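PDB 2HX1: predicted sugar phosphatases of the HAD superfamily from Cytophaga hutchinsonii, which probably hydrolyses phosphate esters, perhaps of sugars, as a magnesium-binding phosphatase of the HAD superfamily. Local coordinates for residues A[233-238]-A[249-254]. Numbering follows the deposited sequence.
Sequences DTLHTD and TALVLT. With MG (magnesium ion), chain E.
Leu251 and Val252, neighbours in 249-254, meet the backbone of Asp233 through different methyl groups. Because CG of Leu251 stands anti to the backbone N (chi1 -177°), its CD1 reaches the turn at 233-234 and lies 3.8 Å from Asp233 O, an oxygen whose hydrogen bond comes from Thr257 OG1. The same methyl comes within 4.5 Å of Leu235 CD2, a loose apolar touch at the start of helix 235-245. Val252 approaches by its CG2, 4.1 Å from Asp233 N, while its carbonyl O is 3.8 Å from Asp233 CA. These separations indicate van der Waals packing.

Asp233 OD1 binds the magnesium ion at 2.1 Å. Its OD2 instead accepts a hydrogen bond from a metal-bound water at 2.7 Å and another from the Asn256 backbone N, fixing the rotation of the group. Asp238 acts from the second shell: its OD2 takes Thr234 N on the anti side, 21° out of the carboxylate plane, and receives a second metal-bound water at 2.7 Å, while OD1 forms a salt bridge with Lys204. An asparagine in place of Asp238 would probably leave Lys204 without its charged mate and disturb the grip on the metal-bound water.

Asp20 OD2, Phe22 O and a third water complete the six ligands of the magnesium ion. Strand 228-232, helix 235-245 and strand 248-252 form a beta-alpha-beta unit, with the metal-binding aspartate just beyond the first strand, as is characteristic of the Rossmann-like HAD core.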
# COMPACT_ATOMS: atom_id res chain seq x y z
N ASP A 233 21.12 -13.46 0.27
CA ASP A 233 21.27 -12.32 -0.65
C ASP A 233 20.16 -11.29 -0.56
O ASP A 233 20.24 -10.24 -1.20
CB ASP A 233 21.39 -12.81 -2.10
CG ASP A 233 20.14 -13.51 -2.58
OD1 ASP A 233 19.67 -14.41 -1.84
OD2 ASP A 233 19.62 -13.16 -3.67
N THR A 234 19.14 -11.56 0.26
CA THR A 234 17.94 -10.73 0.34
C THR A 234 17.70 -10.24 1.76
O THR A 234 17.60 -11.06 2.68
CB THR A 234 16.73 -11.52 -0.15
OG1 THR A 234 17.02 -12.02 -1.46
CG2 THR A 234 15.44 -10.64 -0.19
N LEU A 235 17.65 -8.92 1.93
CA LEU A 235 17.54 -8.29 3.26
C LEU A 235 16.23 -8.64 3.99
O LEU A 235 16.20 -9.02 5.17
CB LEU A 235 17.69 -6.76 3.14
CG LEU A 235 19.13 -6.30 2.84
CD1 LEU A 235 19.20 -4.92 2.23
CD2 LEU A 235 20.06 -6.34 4.07
N HIS A 236 15.14 -8.51 3.28
CA HIS A 236 13.84 -8.53 3.91
C HIS A 236 13.36 -9.95 4.18
O HIS A 236 12.35 -10.11 4.84
CB HIS A 236 12.80 -7.76 3.07
CG HIS A 236 12.88 -8.04 1.61
ND1 HIS A 236 12.06 -8.96 0.98
CD2 HIS A 236 13.72 -7.56 0.65
CE1 HIS A 236 12.37 -9.01 -0.30
NE2 HIS A 236 13.37 -8.18 -0.53
N THR A 237 14.08 -10.97 3.69
CA THR A 237 13.74 -12.35 4.00
C THR A 237 14.85 -13.07 4.84
O THR A 237 14.66 -13.40 6.04
CB THR A 237 13.44 -13.19 2.69
OG1 THR A 237 14.57 -13.16 1.82
CG2 THR A 237 12.24 -12.66 1.90
N ASP A 238 16.00 -13.29 4.23
CA ASP A 238 17.13 -13.94 4.90
C ASP A 238 17.70 -13.17 6.10
O ASP A 238 17.89 -13.74 7.17
CB ASP A 238 18.27 -14.20 3.91
CG ASP A 238 17.79 -14.88 2.65
OD1 ASP A 238 16.97 -15.83 2.75
OD2 ASP A 238 18.20 -14.43 1.55
N THR A 249 24.00 -13.06 10.84
CA THR A 249 23.67 -13.03 9.45
C THR A 249 24.83 -12.52 8.57
O THR A 249 25.52 -11.56 8.91
CB THR A 249 22.40 -12.16 9.21
OG1 THR A 249 22.63 -10.82 9.70
CG2 THR A 249 21.21 -12.79 9.89
N ALA A 250 24.97 -13.12 7.40
CA ALA A 250 25.93 -12.67 6.41
C ALA A 250 25.20 -12.39 5.12
O ALA A 250 24.58 -13.29 4.54
CB ALA A 250 27.06 -13.71 6.20
N LEU A 251 25.22 -11.13 4.71
CA LEU A 251 24.75 -10.72 3.39
C LEU A 251 25.81 -11.04 2.35
O LEU A 251 26.95 -10.53 2.42
CB LEU A 251 24.50 -9.21 3.33
CG LEU A 251 23.94 -8.75 1.97
CD1 LEU A 251 22.49 -9.28 1.74
CD2 LEU A 251 23.98 -7.25 1.82
N VAL A 252 25.44 -11.85 1.37
CA VAL A 252 26.29 -12.01 0.17
C VAL A 252 25.81 -11.12 -0.97
O VAL A 252 24.65 -10.71 -1.02
CB VAL A 252 26.41 -13.45 -0.31
CG1 VAL A 252 27.25 -14.21 0.68
CG2 VAL A 252 25.04 -14.08 -0.54
N LEU A 253 26.73 -10.79 -1.87
CA LEU A 253 26.45 -9.80 -2.91
C LEU A 253 26.23 -10.44 -4.29
O LEU A 253 26.25 -9.76 -5.32
CB LEU A 253 27.57 -8.75 -2.92
CG LEU A 253 27.80 -8.01 -1.59
CD1 LEU A 253 29.12 -7.19 -1.61
CD2 LEU A 253 26.58 -7.13 -1.24
N THR A 254 25.99 -11.76 -4.30
CA THR A 254 25.88 -12.51 -5.51
C THR A 254 24.45 -12.63 -6.03
O THR A 254 24.21 -13.36 -6.99
CB THR A 254 26.47 -13.94 -5.35
OG1 THR A 254 26.02 -14.52 -4.12
CG2 THR A 254 28.00 -13.88 -5.37
MG MG E . 18.15 -15.77 -2.27
O HOH W 1 17.43 -14.81 -3.87
O HOH W 2 16.95 -14.80 -0.77
O HOH W 3 16.70 -17.21 -2.44